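Long-range contact in regulatory protein RecX (Lactobacillus salivarius, PDB 3E3V), which probably modulates the activity of the recombinase RecA, this chain holding three consecutive three-helix domains of the RecX family: residues D67-M79 against K96-Y110. Residues are numbered along the deposited sequence; the frame is centred on the assembly and turned at random.
Sequences DKNYAESYVRTMM and KGIDDNIAEDALILY
M79 lies over one face of the Y110 ring. Its CG sits 3.5 Å from the ring centroid and only 10° off the ring normal, a CH-pi contact. The sulfur follows obliquely, as a Met-aromatic contact. M79 then bends at its last torsion (chi3 64°), which brings CE to 3.5 Å from the carbonyl O of L109. Y110 also touches I89 and K118, on helices 86-94 and 112-129. With an alanine here in place of Y110, M79 CG would probably lose its aromatic platform and a gap would be likely to open beside these two helices.

L109, next to Y110, lies across the side chain of E72. Its CD1 lies 3.6 Å from E72 CG and also sits over the centre of one face of the R76 guanidinium. E72 OE2 accepts from K68 NZ on its syn side, and a longer salt bridge joins E72 OE1 to R76. K68, E72 and R76 thus form a salt-bridge network along helix 67-79; the CB and CG of E72 and the guanidinium face of R76 meet the leucine.

In the middle the small A106 lets the backbones come close. Its CA is nearest that of E72, and its CB meets A71 CB at 3.7 Å, between I102 CG2 and V75. The two axes approach to 8.6 Å and cross at -46°. Toward the start of helix 67-79, I98 CD1 fits between D67 and the Y70 ring, 3.9 Å from Y70 CD2. K96 CD lies near the Y70 hydroxyl, while K96 NZ pairs with E37. D67 OD1 accepts from R35 N. D67 OD2 takes two waters, one shared with G97 O and the other with D99 N.

Within this second three-helix domain, direct contact between the segments is therefore mainly apolar, with water bridging polar groups at the D67 end.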
loop_
_atom_site.group_PDB
_atom_site.type_symbol
_atom_site.label_atom_id
_atom_site.label_comp_id
_atom_site.label_asym_id
_atom_site.label_seq_id
_atom_site.Cartn_x
_atom_site.Cartn_y
_atom_site.Cartn_z
ATOM N N ASP A 67 5.422 5.989 10.202
ATOM C CA ASP A 67 4.555 5.047 9.525
ATOM C C ASP A 67 3.261 5.628 8.951
ATOM O O ASP A 67 2.797 5.176 7.900
ATOM C CB ASP A 67 4.275 3.853 10.448
ATOM C CG ASP A 67 5.444 2.868 10.494
ATOM O OD1 ASP A 67 6.459 3.096 9.789
ATOM O OD2 ASP A 67 5.355 1.857 11.228
ATOM N N LYS A 68 2.673 6.623 9.609
ATOM C CA LYS A 68 1.446 7.230 9.079
ATOM C C LYS A 68 1.758 7.869 7.727
ATOM O O LYS A 68 0.997 7.736 6.767
ATOM C CB LYS A 68 0.908 8.287 10.046
ATOM C CG LYS A 68 -0.203 9.159 9.475
ATOM C CD LYS A 68 -0.622 10.218 10.492
ATOM C CE LYS A 68 -0.968 11.547 9.817
ATOM N NZ LYS A 68 -2.122 11.424 8.899
ATOM N N ASN A 69 2.895 8.554 7.654
ATOM C CA ASN A 69 3.311 9.189 6.410
ATOM C C ASN A 69 3.717 8.131 5.372
ATOM O O ASN A 69 3.443 8.280 4.186
ATOM C CB ASN A 69 4.477 10.137 6.665
ATOM C CG ASN A 69 4.986 10.768 5.394
ATOM O OD1 ASN A 69 4.243 11.448 4.683
ATOM N ND2 ASN A 69 6.256 10.544 5.092
ATOM N N TYR A 70 4.384 7.070 5.813
ATOM C CA TYR A 70 4.774 6.011 4.881
ATOM C C TYR A 70 3.517 5.460 4.203
ATOM O O TYR A 70 3.403 5.452 2.979
ATOM C CB TYR A 70 5.463 4.854 5.609
ATOM C CG TYR A 70 5.959 3.775 4.654
ATOM C CD1 TYR A 70 7.242 3.840 4.103
ATOM C CD2 TYR A 70 5.127 2.725 4.261
ATOM C CE1 TYR A 70 7.689 2.883 3.180
ATOM C CE2 TYR A 70 5.563 1.765 3.336
ATOM C CZ TYR A 70 6.842 1.850 2.803
ATOM O OH TYR A 70 7.284 0.906 1.899
ATOM N N ALA A 71 2.580 4.994 5.023
ATOM C CA ALA A 71 1.329 4.414 4.539
ATOM C C ALA A 71 0.524 5.347 3.641
ATOM O O ALA A 71 -0.036 4.918 2.636
ATOM C CB ALA A 71 0.474 3.957 5.731
ATOM N N GLU A 72 0.455 6.629 3.996
ATOM C CA GLU A 72 -0.299 7.565 3.177
ATOM C C GLU A 72 0.295 7.776 1.786
ATOM O O GLU A 72 -0.435 7.832 0.796
ATOM C CB GLU A 72 -0.453 8.905 3.903
ATOM C CG GLU A 72 -1.735 8.981 4.715
ATOM C CD GLU A 72 -1.847 10.255 5.532
ATOM O OE1 GLU A 72 -1.478 11.331 5.012
ATOM O OE2 GLU A 72 -2.318 10.177 6.687
ATOM N N SER A 73 1.613 7.894 1.703
ATOM C CA SER A 73 2.246 8.096 0.410
ATOM C C SER A 73 2.145 6.814 -0.424
ATOM O O SER A 73 1.974 6.868 -1.647
ATOM C CB SER A 73 3.703 8.500 0.600
ATOM O OG SER A 73 4.393 7.501 1.320
ATOM N N TYR A 74 2.239 5.660 0.230
ATOM C CA TYR A 74 2.118 4.404 -0.500
ATOM C C TYR A 74 0.734 4.359 -1.138
ATOM O O TYR A 74 0.606 4.083 -2.327
ATOM C CB TYR A 74 2.293 3.199 0.426
ATOM C CG TYR A 74 2.210 1.875 -0.327
ATOM C CD1 TYR A 74 3.191 1.520 -1.258
ATOM C CD2 TYR A 74 1.129 1.014 -0.150
ATOM C CE1 TYR A 74 3.091 0.340 -2.003
ATOM C CE2 TYR A 74 1.018 -0.171 -0.889
ATOM C CZ TYR A 74 2.001 -0.496 -1.812
ATOM O OH TYR A 74 1.886 -1.636 -2.568
ATOM N N VAL A 75 -0.296 4.650 -0.342
ATOM C CA VAL A 75 -1.681 4.655 -0.820
ATOM C C VAL A 75 -1.873 5.627 -1.984
ATOM O O VAL A 75 -2.508 5.301 -2.987
ATOM C CB VAL A 75 -2.667 5.028 0.334
ATOM C CG1 VAL A 75 -4.042 5.432 -0.226
ATOM C CG2 VAL A 75 -2.821 3.843 1.272
ATOM N N ARG A 76 -1.311 6.821 -1.866
ATOM C CA ARG A 76 -1.434 7.801 -2.944
ATOM C C ARG A 76 -0.724 7.267 -4.195
ATOM O O ARG A 76 -1.233 7.369 -5.310
ATOM C CB ARG A 76 -0.817 9.139 -2.506
ATOM C CG ARG A 76 -1.603 9.844 -1.392
ATOM C CD ARG A 76 -1.260 11.337 -1.310
ATOM N NE ARG A 76 -2.136 12.068 -0.392
ATOM C CZ ARG A 76 -1.905 12.214 0.911
ATOM N NH1 ARG A 76 -0.814 11.683 1.453
ATOM N NH2 ARG A 76 -2.765 12.881 1.674
ATOM N N THR A 77 0.458 6.697 -4.007
ATOM C CA THR A 77 1.193 6.134 -5.124
ATOM C C THR A 77 0.379 5.059 -5.853
ATOM O O THR A 77 0.200 5.142 -7.067
ATOM C CB THR A 77 2.532 5.554 -4.644
ATOM O OG1 THR A 77 3.371 6.639 -4.210
ATOM C CG2 THR A 77 3.239 4.786 -5.775
ATOM N N MET A 78 -0.136 4.073 -5.112
ATOM C CA MET A 78 -0.925 3.007 -5.719
ATOM C C MET A 78 -2.211 3.516 -6.390
ATOM O O MET A 78 -2.595 3.012 -7.439
ATOM C CB MET A 78 -1.238 1.915 -4.681
ATOM C CG MET A 78 -0.000 1.169 -4.156
ATOM S SD MET A 78 1.067 0.413 -5.414
ATOM C CE MET A 78 0.129 -1.038 -5.765
ATOM N N MET A 79 -2.863 4.516 -5.796
ATOM C CA MET A 79 -4.083 5.112 -6.355
ATOM C C MET A 79 -3.762 5.718 -7.721
ATOM O O MET A 79 -4.536 5.613 -8.683
ATOM C CB MET A 79 -4.598 6.241 -5.439
ATOM C CG MET A 79 -5.365 5.823 -4.192
ATOM S SD MET A 79 -5.691 7.282 -3.137
ATOM C CE MET A 79 -6.743 8.245 -4.161
ATOM N N LYS A 96 4.949 -4.879 4.666
ATOM C CA LYS A 96 6.029 -3.929 4.912
ATOM C C LYS A 96 6.145 -3.618 6.403
ATOM O O LYS A 96 7.001 -2.842 6.819
ATOM C CB LYS A 96 5.771 -2.632 4.140
ATOM C CG LYS A 96 6.056 -2.708 2.655
ATOM C CD LYS A 96 7.560 -2.720 2.399
ATOM C CE LYS A 96 7.889 -2.699 0.917
ATOM N NZ LYS A 96 9.359 -2.591 0.688
ATOM N N GLY A 97 5.269 -4.205 7.205
ATOM C CA GLY A 97 5.319 -3.963 8.636
ATOM C C GLY A 97 4.412 -2.855 9.157
ATOM O O GLY A 97 4.596 -2.389 10.281
ATOM N N ILE A 98 3.436 -2.431 8.360
ATOM C CA ILE A 98 2.511 -1.382 8.779
ATOM C C ILE A 98 1.354 -1.961 9.598
ATOM O O ILE A 98 0.722 -2.939 9.193
ATOM C CB ILE A 98 1.936 -0.626 7.551
ATOM C CG1 ILE A 98 3.065 0.083 6.795
ATOM C CG2 ILE A 98 0.877 0.380 7.992
ATOM C CD1 ILE A 98 3.779 1.159 7.599
ATOM N N ASP A 99 1.085 -1.353 10.749
ATOM C CA ASP A 99 0.001 -1.796 11.620
ATOM C C ASP A 99 -1.314 -1.730 10.863
ATOM O O ASP A 99 -1.516 -0.834 10.045
ATOM C CB ASP A 99 -0.084 -0.898 12.860
ATOM C CG ASP A 99 1.201 -0.899 13.680
ATOM O OD1 ASP A 99 1.584 -1.979 14.187
ATOM O OD2 ASP A 99 1.828 0.181 13.814
ATOM N N ASP A 100 -2.212 -2.673 11.137
ATOM C CA ASP A 100 -3.505 -2.702 10.464
ATOM C C ASP A 100 -4.210 -1.370 10.653
ATOM O O ASP A 100 -4.840 -0.849 9.727
ATOM C CB ASP A 100 -4.392 -3.819 11.024
ATOM C CG ASP A 100 -3.885 -5.204 10.677
ATOM O OD1 ASP A 100 -3.575 -5.441 9.491
ATOM O OD2 ASP A 100 -3.808 -6.059 11.589
ATOM N N ASN A 101 -4.098 -0.828 11.862
ATOM C CA ASN A 101 -4.728 0.437 12.202
ATOM C C ASN A 101 -4.197 1.586 11.344
ATOM O O ASN A 101 -4.959 2.431 10.871
ATOM C CB ASN A 101 -4.503 0.731 13.689
ATOM C CG ASN A 101 -5.200 1.993 14.145
ATOM O OD1 ASN A 101 -4.747 3.105 13.863
ATOM N ND2 ASN A 101 -6.319 1.831 14.845
ATOM N N ILE A 102 -2.886 1.612 11.140
ATOM C CA ILE A 102 -2.275 2.660 10.335
ATOM C C ILE A 102 -2.641 2.522 8.858
ATOM O O ILE A 102 -2.884 3.517 8.180
ATOM C CB ILE A 102 -0.750 2.654 10.513
ATOM C CG1 ILE A 102 -0.420 3.152 11.925
ATOM C CG2 ILE A 102 -0.083 3.517 9.444
ATOM C CD1 ILE A 102 1.053 3.159 12.254
ATOM N N ALA A 103 -2.682 1.287 8.366
ATOM C CA ALA A 103 -3.044 1.029 6.975
ATOM C C ALA A 103 -4.488 1.488 6.731
ATOM O O ALA A 103 -4.784 2.180 5.754
ATOM C CB ALA A 103 -2.907 -0.466 6.669
ATOM N N GLU A 104 -5.379 1.099 7.636
ATOM C CA GLU A 104 -6.790 1.449 7.537
ATOM C C GLU A 104 -7.023 2.957 7.526
ATOM O O GLU A 104 -7.845 3.454 6.762
ATOM C CB GLU A 104 -7.554 0.772 8.677
ATOM C CG GLU A 104 -7.683 -0.730 8.463
ATOM C CD GLU A 104 -8.159 -1.484 9.694
ATOM O OE1 GLU A 104 -9.156 -1.053 10.317
ATOM O OE2 GLU A 104 -7.539 -2.524 10.025
ATOM N N ASP A 105 -6.299 3.688 8.365
ATOM C CA ASP A 105 -6.432 5.140 8.385
ATOM C C ASP A 105 -5.995 5.700 7.041
ATOM O O ASP A 105 -6.651 6.564 6.462
ATOM C CB ASP A 105 -5.551 5.761 9.467
ATOM C CG ASP A 105 -6.151 5.646 10.848
ATOM O OD1 ASP A 105 -7.360 5.331 10.959
ATOM O OD2 ASP A 105 -5.410 5.886 11.825
ATOM N N ALA A 106 -4.869 5.200 6.552
ATOM C CA ALA A 106 -4.328 5.657 5.293
ATOM C C ALA A 106 -5.238 5.367 4.105
ATOM O O ALA A 106 -5.363 6.192 3.190
ATOM C CB ALA A 106 -2.954 5.037 5.075
ATOM N N LEU A 107 -5.882 4.205 4.118
ATOM C CA LEU A 107 -6.753 3.815 3.014
ATOM C C LEU A 107 -7.979 4.691 2.877
ATOM O O LEU A 107 -8.656 4.681 1.848
ATOM C CB LEU A 107 -7.128 2.331 3.144
ATOM C CG LEU A 107 -6.018 1.439 2.556
ATOM C CD1 LEU A 107 -6.164 -0.017 3.007
ATOM C CD2 LEU A 107 -6.078 1.561 1.026
ATOM N N ILE A 108 -8.249 5.474 3.910
ATOM C CA ILE A 108 -9.373 6.390 3.878
ATOM C C ILE A 108 -9.206 7.358 2.707
ATOM O O ILE A 108 -10.184 7.914 2.210
ATOM C CB ILE A 108 -9.461 7.199 5.183
ATOM C CG1 ILE A 108 -9.693 6.250 6.367
ATOM C CG2 ILE A 108 -10.556 8.233 5.073
ATOM C CD1 ILE A 108 -10.933 5.397 6.243
ATOM N N LEU A 109 -7.966 7.558 2.263
ATOM C CA LEU A 109 -7.710 8.464 1.143
ATOM C C LEU A 109 -8.234 7.901 -0.172
ATOM O O LEU A 109 -8.506 8.653 -1.108
ATOM C CB LEU A 109 -6.210 8.760 1.012
ATOM C CG LEU A 109 -5.541 9.491 2.179
ATOM C CD1 LEU A 109 -4.021 9.458 1.998
ATOM C CD2 LEU A 109 -6.060 10.937 2.260
ATOM N N TYR A 110 -8.379 6.580 -0.251
ATOM C CA TYR A 110 -8.880 5.975 -1.483
ATOM C C TYR A 110 -10.401 5.949 -1.401
ATOM O O TYR A 110 -11.005 4.915 -1.140
ATOM C CB TYR A 110 -8.328 4.551 -1.661
ATOM C CG TYR A 110 -8.247 4.118 -3.108
ATOM C CD1 TYR A 110 -8.835 4.884 -4.109
ATOM C CD2 TYR A 110 -7.568 2.963 -3.475
ATOM C CE1 TYR A 110 -8.748 4.527 -5.427
ATOM C CE2 TYR A 110 -7.476 2.588 -4.803
ATOM C CZ TYR A 110 -8.067 3.374 -5.779
ATOM O OH TYR A 110 -7.977 3.021 -7.112
HETATM O O HOH W 1 6.662 -0.423 10.731
HETATM O O HOH W 2 3.056 0.517 11.493
#